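Putative heme binding protein (Tannerella forsythia, PDB 6EU8) probably binds heme as a member of the HmuY-like family of bacterial proteins, and is captured here without heme. Local coordinates at residues A[144-147]-A[153-156]; A[102-107]-A[159-164]; A[44-47]-A[53-56]. One frame throughout, in Å; residues are numbered along the deposited sequence.

In the fold
Contacts 1 and 3 are both bulged antiparallel hairpins, whereas contact 2 joins segments far apart in sequence, reaching across a strand that separates them in the main sheet. Contacts 2 and 3 both belong to that large antiparallel sheet but lie on opposite sides of the chain's centre, their centres 33 Å apart and their nearest atoms about 17 Å apart. Contact 1 is a separate two-stranded piece at the surface; its strand 154-155 leads directly into strand 160-163 of contact 2, with 19 Å between the two centres. A malonate ion, probably from the crystallisation liquor, sits about 5 Å from the N147 side chain of contact 1.

Contact 1: residues A[144-147]-A[153-156]; sequences IVEN and PVLS
The carbonyl oxygen of V154 receives two backbone N-H groups from successive residues of 144-147. The stronger bond comes from V145, whose N lies 2.8 Å from V154 O and approaches almost in line with the carbonyl; the second, from E146 N to V154 O at 3.4 Å, is weak although fairly straight (164° at the hydrogen). V154 also uses its own N-H, which E146 O accepts at 2.9 Å, in the plane of the E146 carbonyl and nearly linear at 172°. E146 O has in addition the CA-H of P153 beside it. With V145 and E146 both set against V154, this is a classic beta bulge, placed in a short antiparallel hairpin of strands 144-146 and 154-155; the chain turns a corner at V145, and the hairpin lies at the protein surface. I144 and L155 form a non-hydrogen-bonded pair on one face, where I144 CD1 is 4.4 Å from both P153 CB and L155 CD1. F76 packs against I144 and P153, while T178 and A177 of strand 169-178 meet P153 and L155. On the opposite face E146 pairs with V154. The extra residue of the bulge turns the V145 side chain toward the partner strand, bringing CB to 4.1 Å from V154 CG1 and CG2 to 3.7 Å from S156 N. N147 extends CG anti to its backbone N (chi1 -175°) and lies alongside P153, pointing the same way, with OD1 3.6 Å from P153 CG. That oxygen accepts a hydrogen bond from K184 NZ, which ties the hairpin to the residue that opens strand 184-194. S156 OG accepts the backbone N-H of S158.

Contact 2: residues A[102-107]-A[159-164]; sequences GDYKKD and VFVVKF
K163 NZ sits over the Y104 ring, 4.4 Å from the ring centroid and 23° off the normal, in a cation-pi interaction; a long, weak ion pair with E84 OE2 is its second attraction. The aliphatic part of the lysine makes the closer approach. K163 CD stands 3.4 Å from the centroid of the Y104 ring, almost straight above its centre, forming a CH-pi contact, and K163 CG lies 3.8 Å from Y104 CE2. The two side chains cross at about a right angle, and the bend about the CG-CD bond (chi3 76°) turns the end of the lysine back, leaving NZ above the ring. At the ring edge, close to its plane, V161 O is 3.8 Å from Y104 CE2, and V161 CG1 reaches to 3.9 Å from Y104 OH. The hydroxyl donates to P100 O, which helps to fix the ring's position. Strand 84-87 pairs with both 105-111 and 160-163, linking K105 to A85 and V161 to I86 through backbone bonds, and the Y104 side chain spans it by packing on E84 and I86. No hydrogen bond joins the two segments directly. Their attraction is probably in large part dispersion between the lysine methylenes and the aromatic face, with an electrostatic share from the ammonium that the nearby E84 carboxylate may damp.

Contact 3: residues A[44-47]-A[53-56]; sequences WHVM and LETI
W44 and I56 pair across an antiparallel beta hairpin, strands 44-48 and 51-56, at one end of the protein's large sheet; 44-48 pairs on its other side with strand 127-136. The I56 side chain can be followed along the face it shares with W44, V46 and E54. Its CB lies 4.0 Å from W44 CB. CG1 is set beside the backbone N (chi1 -62°), which carries it toward V46, 4.5 Å from V46 CG2. Beyond it the nearly extended second torsion brings CD1 to 4.1 Å from V46 CG2 and to the edge of the W44 indole, near the ring plane. Next along this face, V46 CB and E54 CB run side by side, 3.9 Å apart, while T129 covers both W44 and V46. The indole itself is held by NE1, which bonds to D40 OD1, and by a cation-pi contact with R39. On the reverse face H45 CD2 meets T55 CG2, and the imidazole is gripped at both nitrogens, ND1 by D112 OD1 and NE2 by E43 OE1. Reciprocal backbone bonds join W44 and I56. Near the turn the register slips in a classic beta bulge, where L53 N donates to V46 O at 2.9 Å. A second, weak bond reaches the same oxygen, with E54 N 3.4 Å from V46 O.

Contact 1: residues A[144-147]-A[153-156]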
ATOM      1  N   ILE A 144      -9.190   0.234   4.829  1.00 21.81           N
ATOM      2  CA  ILE A 144      -9.853   1.401   5.457  1.00 21.98           C
ATOM      3  C   ILE A 144     -11.336   1.366   5.067  1.00 21.62           C
ATOM      4  O   ILE A 144     -11.678   1.409   3.892  1.00 22.86           O
ATOM      5  CB  ILE A 144      -9.212   2.716   4.944  1.00 22.54           C
ATOM      6  CG1 ILE A 144      -7.733   2.821   5.326  1.00 23.39           C
ATOM      7  CG2 ILE A 144     -10.027   3.953   5.370  1.00 24.31           C
ATOM      8  CD1 ILE A 144      -7.444   2.833   6.809  1.00 23.74           C
ATOM      9  N   VAL A 145     -12.222   1.287   6.069  1.00 21.28           N
ATOM     10  CA  VAL A 145     -13.647   1.417   5.832  1.00 23.11           C
ATOM     11  C   VAL A 145     -14.004   2.913   5.599  1.00 22.95           C
ATOM     12  O   VAL A 145     -14.741   3.228   4.662  1.00 24.00           O
ATOM     13  CB  VAL A 145     -14.472   0.881   7.015  1.00 23.56           C
ATOM     14  CG1 VAL A 145     -15.991   1.071   6.775  1.00 24.10           C
ATOM     15  CG2 VAL A 145     -14.148  -0.597   7.280  1.00 23.75           C
ATOM     16  N   GLU A 146     -13.527   3.774   6.498  1.00 23.41           N
ATOM     17  CA  GLU A 146     -13.763   5.238   6.419  1.00 27.12           C
ATOM     18  C   GLU A 146     -12.518   5.974   6.865  1.00 24.50           C
ATOM     19  O   GLU A 146     -11.889   5.588   7.854  1.00 22.99           O
ATOM     20  CB  GLU A 146     -14.829   5.682   7.435  1.00 33.11           C
ATOM     21  CG  GLU A 146     -16.274   5.370   7.197  1.00 40.85           C
ATOM     22  CD  GLU A 146     -17.118   6.184   8.184  1.00 45.86           C
ATOM     23  OE1 GLU A 146     -17.151   7.426   8.035  1.00 51.18           O
ATOM     24  OE2 GLU A 146     -17.669   5.600   9.141  1.00 55.47           O
ATOM     25  N   ASN A 147     -12.231   7.111   6.216  1.00 25.87           N
ATOM     26  CA  ASN A 147     -11.165   8.026   6.652  1.00 24.88           C
ATOM     27  C   ASN A 147     -11.655   9.501   6.658  1.00 25.33           C
ATOM     28  O   ASN A 147     -11.269  10.279   5.781  1.00 29.44           O
ATOM     29  CB  ASN A 147      -9.946   7.885   5.756  1.00 26.22           C
ATOM     30  CG  ASN A 147      -8.775   8.711   6.223  1.00 26.41           C
ATOM     31  OD1 ASN A 147      -8.637   8.996   7.410  1.00 24.86           O
ATOM     32  ND2 ASN A 147      -7.931   9.089   5.308  1.00 28.10           N
ATOM     33  N   PRO A 153      -9.451   7.191  11.462  1.00 25.04           N
ATOM     34  CA  PRO A 153      -9.821   6.179  10.473  1.00 24.59           C
ATOM     35  C   PRO A 153     -10.499   4.954  11.122  1.00 23.19           C
ATOM     36  O   PRO A 153     -10.213   4.638  12.283  1.00 26.47           O
ATOM     37  CB  PRO A 153      -8.471   5.810   9.832  1.00 24.89           C
ATOM     38  CG  PRO A 153      -7.517   6.909  10.178  1.00 26.98           C
ATOM     39  CD  PRO A 153      -7.998   7.353  11.545  1.00 25.23           C
ATOM     40  N   VAL A 154     -11.413   4.332  10.389  1.00 24.43           N
ATOM     41  CA  VAL A 154     -12.100   3.091  10.821  1.00 25.53           C
ATOM     42  C   VAL A 154     -11.527   1.964   9.935  1.00 24.88           C
ATOM     43  O   VAL A 154     -11.655   2.027   8.701  1.00 24.59           O
ATOM     44  CB  VAL A 154     -13.626   3.197  10.604  1.00 25.41           C
ATOM     45  CG1 VAL A 154     -14.349   1.901  10.962  1.00 27.12           C
ATOM     46  CG2 VAL A 154     -14.170   4.348  11.458  1.00 27.43           C
ATOM     47  N   LEU A 155     -10.918   0.948  10.570  1.00 24.87           N
ATOM     48  CA  LEU A 155     -10.231  -0.174   9.855  1.00 22.49           C
ATOM     49  C   LEU A 155     -11.139  -1.379   9.713  1.00 24.45           C
ATOM     50  O   LEU A 155     -11.972  -1.658  10.591  1.00 24.09           O
ATOM     51  CB  LEU A 155      -8.957  -0.607  10.598  1.00 23.73           C
ATOM     52  CG  LEU A 155      -7.659   0.192  10.466  1.00 24.17           C
ATOM     53  CD1 LEU A 155      -7.835   1.617  10.971  1.00 26.78           C
ATOM     54  CD2 LEU A 155      -6.522  -0.502  11.219  1.00 26.16           C
ATOM     55  N   SER A 156     -10.990  -2.095   8.605  1.00 21.43           N
ATOM     56  CA  SER A 156     -11.633  -3.393   8.420  1.00 21.78           C
ATOM     57  C   SER A 156     -11.036  -4.382   9.401  1.00 23.22           C
ATOM     58  O   SER A 156      -9.861  -4.320   9.730  1.00 23.58           O
ATOM     59  CB  SER A 156     -11.379  -3.905   6.999  1.00 21.95           C
ATOM     60  OG  SER A 156     -11.840  -5.237   6.815  1.00 21.66           O
TER

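Contact 2: residues A[102-107]-A[159-164]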
ATOM      1  N   GLY A 102     -10.642 -18.434  -4.504  1.00 48.56           N
ATOM      2  CA  GLY A 102     -11.376 -17.167  -4.545  1.00 47.57           C
ATOM      3  C   GLY A 102     -11.106 -16.350  -5.801  1.00 43.52           C
ATOM      4  O   GLY A 102     -10.330 -16.764  -6.673  1.00 44.16           O
ATOM      5  N   ASP A 103     -11.746 -15.186  -5.869  1.00 41.31           N
ATOM      6  CA  ASP A 103     -11.651 -14.275  -7.004  1.00 40.62           C
ATOM      7  C   ASP A 103     -10.593 -13.182  -6.717  1.00 36.65           C
ATOM      8  O   ASP A 103     -10.929 -12.038  -6.363  1.00 37.30           O
ATOM      9  CB  ASP A 103     -13.024 -13.652  -7.278  1.00 43.04           C
ATOM     10  CG  ASP A 103     -13.057 -12.792  -8.541  1.00 45.23           C
ATOM     11  OD1 ASP A 103     -12.206 -12.970  -9.442  1.00 50.79           O
ATOM     12  OD2 ASP A 103     -13.958 -11.933  -8.634  1.00 53.99           O
ATOM     13  N   TYR A 104      -9.335 -13.548  -6.933  1.00 32.00           N
ATOM     14  CA  TYR A 104      -8.192 -12.678  -6.661  1.00 30.12           C
ATOM     15  C   TYR A 104      -8.125 -11.535  -7.675  1.00 31.28           C
ATOM     16  O   TYR A 104      -8.357 -11.748  -8.866  1.00 32.92           O
ATOM     17  CB  TYR A 104      -6.901 -13.496  -6.659  1.00 29.20           C
ATOM     18  CG  TYR A 104      -6.759 -14.377  -5.427  1.00 29.20           C
ATOM     19  CD1 TYR A 104      -7.349 -15.667  -5.366  1.00 28.46           C
ATOM     20  CD2 TYR A 104      -6.018 -13.963  -4.341  1.00 28.81           C
ATOM     21  CE1 TYR A 104      -7.218 -16.451  -4.237  1.00 31.08           C
ATOM     22  CE2 TYR A 104      -5.886 -14.744  -3.207  1.00 29.60           C
ATOM     23  CZ  TYR A 104      -6.483 -16.009  -3.166  1.00 30.03           C
ATOM     24  OH  TYR A 104      -6.340 -16.771  -2.025  1.00 34.58           O
ATOM     25  N   LYS A 105      -7.839 -10.315  -7.190  1.00 26.87           N
ATOM     26  CA  LYS A 105      -7.700  -9.146  -8.036  1.00 27.95           C
ATOM     27  C   LYS A 105      -6.268  -8.580  -8.089  1.00 26.28           C
ATOM     28  O   LYS A 105      -5.615  -8.386  -7.036  1.00 25.30           O
ATOM     29  CB  LYS A 105      -8.622  -8.034  -7.539  1.00 28.06           C
ATOM     30  CG  LYS A 105     -10.092  -8.378  -7.441  1.00 32.31           C
ATOM     31  CD  LYS A 105     -10.604  -8.861  -8.793  1.00 35.84           C
ATOM     32  CE  LYS A 105     -12.119  -8.867  -8.842  1.00 40.67           C
ATOM     33  NZ  LYS A 105     -12.544  -9.056 -10.249  1.00 44.43           N
ATOM     34  N   LYS A 106      -5.798  -8.342  -9.310  1.00 26.23           N
ATOM     35  CA  LYS A 106      -4.495  -7.721  -9.563  1.00 28.39           C
ATOM     36  C   LYS A 106      -4.587  -6.185  -9.385  1.00 25.82           C
ATOM     37  O   LYS A 106      -5.668  -5.614  -9.304  1.00 26.47           O
ATOM     38  CB  LYS A 106      -4.001  -8.025 -10.988  1.00 31.00           C
ATOM     39  CG  LYS A 106      -3.668  -9.499 -11.241  1.00 37.02           C
ATOM     40  CD  LYS A 106      -3.615  -9.810 -12.731  1.00 40.02           C
ATOM     41  CE  LYS A 106      -3.672 -11.314 -12.985  1.00 45.42           C
ATOM     42  NZ  LYS A 106      -2.532 -12.026 -12.345  1.00 47.21           N
ATOM     43  N   ASP A 107      -3.425  -5.554  -9.297  1.00 23.47           N
ATOM     44  CA  ASP A 107      -3.360  -4.077  -9.161  1.00 23.59           C
ATOM     45  C   ASP A 107      -3.904  -3.405 -10.428  1.00 23.16           C
ATOM     46  O   ASP A 107      -3.795  -3.976 -11.550  1.00 26.00           O
ATOM     47  CB  ASP A 107      -1.946  -3.593  -8.939  1.00 22.18           C
ATOM     48  CG  ASP A 107      -1.326  -4.045  -7.631  1.00 21.55           C
ATOM     49  OD1 ASP A 107      -1.882  -4.860  -6.851  1.00 22.26           O
ATOM     50  OD2 ASP A 107      -0.193  -3.599  -7.427  1.00 24.27           O
ATOM     51  N   VAL A 159      -9.203 -10.515   7.525  1.00 25.03           N
ATOM     52  CA  VAL A 159      -7.904 -11.065   7.085  1.00 25.57           C
ATOM     53  C   VAL A 159      -7.879 -11.055   5.557  1.00 23.21           C
ATOM     54  O   VAL A 159      -8.763 -11.613   4.898  1.00 24.22           O
ATOM     55  CB  VAL A 159      -7.688 -12.526   7.598  1.00 24.83           C
ATOM     56  CG1 VAL A 159      -6.392 -13.137   7.065  1.00 27.28           C
ATOM     57  CG2 VAL A 159      -7.606 -12.538   9.121  1.00 27.35           C
ATOM     58  N   PHE A 160      -6.853 -10.396   4.991  1.00 23.38           N
ATOM     59  CA  PHE A 160      -6.558 -10.422   3.559  1.00 23.10           C
ATOM     60  C   PHE A 160      -5.576 -11.549   3.221  1.00 23.66           C
ATOM     61  O   PHE A 160      -4.736 -11.909   4.044  1.00 25.02           O
ATOM     62  CB  PHE A 160      -5.994  -9.054   3.047  1.00 23.82           C
ATOM     63  CG  PHE A 160      -6.958  -7.905   3.202  1.00 24.59           C
ATOM     64  CD1 PHE A 160      -7.040  -7.213   4.400  1.00 26.07           C
ATOM     65  CD2 PHE A 160      -7.756  -7.515   2.157  1.00 25.22           C
ATOM     66  CE1 PHE A 160      -7.961  -6.153   4.578  1.00 26.85           C
ATOM     67  CE2 PHE A 160      -8.659  -6.451   2.311  1.00 26.29           C
ATOM     68  CZ  PHE A 160      -8.757  -5.768   3.522  1.00 24.83           C
ATOM     69  N   VAL A 161      -5.715 -12.097   2.022  1.00 24.11           N
ATOM     70  CA  VAL A 161      -4.709 -13.021   1.496  1.00 25.12           C
ATOM     71  C   VAL A 161      -4.171 -12.457   0.180  1.00 23.76           C
ATOM     72  O   VAL A 161      -4.936 -12.105  -0.712  1.00 24.88           O
ATOM     73  CB  VAL A 161      -5.245 -14.456   1.316  1.00 27.62           C
ATOM     74  CG1 VAL A 161      -4.105 -15.348   0.801  1.00 30.50           C
ATOM     75  CG2 VAL A 161      -5.793 -15.005   2.652  1.00 28.31           C
ATOM     76  N   VAL A 162      -2.850 -12.399   0.078  1.00 25.75           N
ATOM     77  CA  VAL A 162      -2.160 -11.895  -1.101  1.00 26.75           C
ATOM     78  C   VAL A 162      -1.234 -12.988  -1.653  1.00 27.12           C
ATOM     79  O   VAL A 162      -0.416 -13.521  -0.902  1.00 26.98           O
ATOM     80  CB  VAL A 162      -1.318 -10.645  -0.778  1.00 25.77           C
ATOM     81  CG1 VAL A 162      -0.867  -9.964  -2.058  1.00 26.37           C
ATOM     82  CG2 VAL A 162      -2.113  -9.634   0.068  1.00 28.00           C
ATOM     83  N   LYS A 163      -1.371 -13.254  -2.951  1.00 26.07           N
ATOM     84  CA  LYS A 163      -0.501 -14.201  -3.705  1.00 28.80           C
ATOM     85  C   LYS A 163       0.535 -13.423  -4.486  1.00 29.51           C
ATOM     86  O   LYS A 163       0.167 -12.456  -5.204  1.00 28.82           O
ATOM     87  CB  LYS A 163      -1.321 -15.008  -4.727  1.00 32.88           C
ATOM     88  CG  LYS A 163      -2.399 -15.905  -4.154  1.00 37.13           C
ATOM     89  CD  LYS A 163      -3.479 -16.316  -5.167  1.00 44.32           C
ATOM     90  CE  LYS A 163      -3.030 -17.390  -6.134  1.00 50.48           C
ATOM     91  NZ  LYS A 163      -4.228 -18.067  -6.700  1.00 55.55           N
ATOM     92  N   PHE A 164       1.814 -13.842  -4.393  1.00 30.00           N
ATOM     93  CA  PHE A 164       2.948 -13.120  -4.988  1.00 29.56           C
ATOM     94  C   PHE A 164       3.513 -13.789  -6.248  1.00 33.89           C
ATOM     95  O   PHE A 164       3.189 -14.951  -6.533  1.00 32.72           O
ATOM     96  CB  PHE A 164       4.022 -12.880  -3.935  1.00 30.46           C
ATOM     97  CG  PHE A 164       3.510 -12.098  -2.753  1.00 30.44           C
ATOM     98  CD1 PHE A 164       3.115 -10.771  -2.924  1.00 30.62           C
ATOM     99  CD2 PHE A 164       3.375 -12.687  -1.500  1.00 30.93           C
ATOM    100  CE1 PHE A 164       2.592 -10.054  -1.856  1.00 28.82           C
ATOM    101  CE2 PHE A 164       2.871 -11.966  -0.419  1.00 31.36           C
ATOM    102  CZ  PHE A 164       2.473 -10.645  -0.608  1.00 30.18           C
TER

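Contact 3: residues A[44-47]-A[53-56]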
ATOM      1  N   TRP A  44       5.034  13.918 -12.555  1.00 22.33           N
ATOM      2  CA  TRP A  44       3.997  14.504 -11.670  1.00 22.11           C
ATOM      3  C   TRP A  44       3.302  15.654 -12.378  1.00 23.47           C
ATOM      4  O   TRP A  44       3.924  16.381 -13.168  1.00 22.65           O
ATOM      5  CB  TRP A  44       4.594  14.963 -10.372  1.00 22.41           C
ATOM      6  CG  TRP A  44       5.098  13.873  -9.435  1.00 22.30           C
ATOM      7  CD1 TRP A  44       5.148  12.515  -9.668  1.00 21.90           C
ATOM      8  CD2 TRP A  44       5.702  14.077  -8.161  1.00 22.07           C
ATOM      9  NE1 TRP A  44       5.708  11.875  -8.582  1.00 21.22           N
ATOM     10  CE2 TRP A  44       6.048  12.806  -7.638  1.00 23.23           C
ATOM     11  CE3 TRP A  44       5.943  15.219  -7.384  1.00 24.58           C
ATOM     12  CZ2 TRP A  44       6.674  12.647  -6.383  1.00 23.43           C
ATOM     13  CZ3 TRP A  44       6.562  15.069  -6.151  1.00 24.26           C
ATOM     14  CH2 TRP A  44       6.888  13.797  -5.643  1.00 25.38           C
ATOM     15  N   HIS A  45       2.008  15.796 -12.103  1.00 23.03           N
ATOM     16  CA  HIS A  45       1.151  16.717 -12.832  1.00 23.20           C
ATOM     17  C   HIS A  45       0.467  17.652 -11.836  1.00 23.43           C
ATOM     18  O   HIS A  45      -0.230  17.184 -10.903  1.00 24.04           O
ATOM     19  CB  HIS A  45       0.151  15.964 -13.702  1.00 23.48           C
ATOM     20  CG  HIS A  45       0.805  15.219 -14.843  1.00 22.45           C
ATOM     21  ND1 HIS A  45       0.251  14.112 -15.424  1.00 23.66           N
ATOM     22  CD2 HIS A  45       1.949  15.476 -15.522  1.00 23.12           C
ATOM     23  CE1 HIS A  45       1.047  13.677 -16.393  1.00 24.61           C
ATOM     24  NE2 HIS A  45       2.091  14.484 -16.464  1.00 23.36           N
ATOM     25  N   VAL A  46       0.726  18.959 -12.022  1.00 24.58           N
ATOM     26  CA  VAL A  46       0.115  20.013 -11.163  1.00 25.23           C
ATOM     27  C   VAL A  46      -1.238  20.352 -11.754  1.00 27.43           C
ATOM     28  O   VAL A  46      -1.352  20.717 -12.932  1.00 25.83           O
ATOM     29  CB  VAL A  46       1.021  21.252 -11.066  1.00 26.25           C
ATOM     30  CG1 VAL A  46       0.376  22.374 -10.240  1.00 28.95           C
ATOM     31  CG2 VAL A  46       2.359  20.906 -10.473  1.00 26.67           C
ATOM     32  N   MET A  47      -2.288  20.175 -10.957  1.00 26.23           N
ATOM     33  CA  MET A  47      -3.657  20.491 -11.363  1.00 27.73           C
ATOM     34  C   MET A  47      -3.972  21.866 -10.785  1.00 30.81           C
ATOM     35  O   MET A  47      -3.739  22.107  -9.600  1.00 29.78           O
ATOM     36  CB  MET A  47      -4.650  19.480 -10.796  1.00 31.07           C
ATOM     37  CG  MET A  47      -4.471  18.080 -11.298  1.00 32.08           C
ATOM     38  SD  MET A  47      -4.808  18.025 -13.077  1.00 42.51           S
ATOM     39  CE  MET A  47      -3.780  16.623 -13.413  1.00 40.86           C
ATOM     40  N   LEU A  53      -2.081  21.669 -15.611  1.00 35.31           N
ATOM     41  CA  LEU A  53      -1.399  22.933 -15.881  1.00 38.08           C
ATOM     42  C   LEU A  53       0.095  22.755 -16.124  1.00 35.78           C
ATOM     43  O   LEU A  53       0.602  23.231 -17.137  1.00 36.86           O
ATOM     44  CB  LEU A  53      -1.556  23.876 -14.678  1.00 41.59           C
ATOM     45  CG  LEU A  53      -0.936  25.285 -14.763  1.00 47.65           C
ATOM     46  CD1 LEU A  53      -1.967  26.272 -15.285  1.00 48.85           C
ATOM     47  CD2 LEU A  53      -0.394  25.754 -13.415  1.00 47.95           C
ATOM     48  N   GLU A  54       0.802  22.147 -15.163  1.00 29.53           N
ATOM     49  CA  GLU A  54       2.249  22.051 -15.198  1.00 29.80           C
ATOM     50  C   GLU A  54       2.715  20.618 -15.027  1.00 28.24           C
ATOM     51  O   GLU A  54       1.969  19.768 -14.504  1.00 28.34           O
ATOM     52  CB  GLU A  54       2.887  22.904 -14.112  1.00 33.26           C
ATOM     53  CG  GLU A  54       2.798  24.373 -14.417  1.00 37.13           C
ATOM     54  CD  GLU A  54       3.170  25.265 -13.251  1.00 41.65           C
ATOM     55  OE1 GLU A  54       3.766  24.789 -12.254  1.00 41.48           O
ATOM     56  OE2 GLU A  54       2.854  26.468 -13.358  1.00 45.19           O
ATOM     57  N   THR A  55       3.955  20.363 -15.463  1.00 27.48           N
ATOM     58  CA  THR A  55       4.599  19.059 -15.246  1.00 26.61           C
ATOM     59  C   THR A  55       5.834  19.187 -14.363  1.00 27.18           C
ATOM     60  O   THR A  55       6.503  20.238 -14.328  1.00 29.74           O
ATOM     61  CB  THR A  55       5.087  18.401 -16.560  1.00 27.80           C
ATOM     62  OG1 THR A  55       6.077  19.238 -17.170  1.00 29.72           O
ATOM     63  CG2 THR A  55       3.995  18.181 -17.486  1.00 27.53           C
ATOM     64  N   ILE A  56       6.158  18.114 -13.650  1.00 25.19           N
ATOM     65  CA  ILE A  56       7.397  17.967 -12.900  1.00 26.18           C
ATOM     66  C   ILE A  56       8.068  16.698 -13.428  1.00 27.56           C
ATOM     67  O   ILE A  56       7.421  15.645 -13.440  1.00 24.90           O
ATOM     68  CB  ILE A  56       7.143  17.870 -11.378  1.00 28.03           C
ATOM     69  CG1 ILE A  56       6.463  19.159 -10.829  1.00 29.10           C
ATOM     70  CG2 ILE A  56       8.446  17.615 -10.629  1.00 28.59           C
ATOM     71  CD1 ILE A  56       5.879  18.972  -9.437  1.00 31.11           C
TER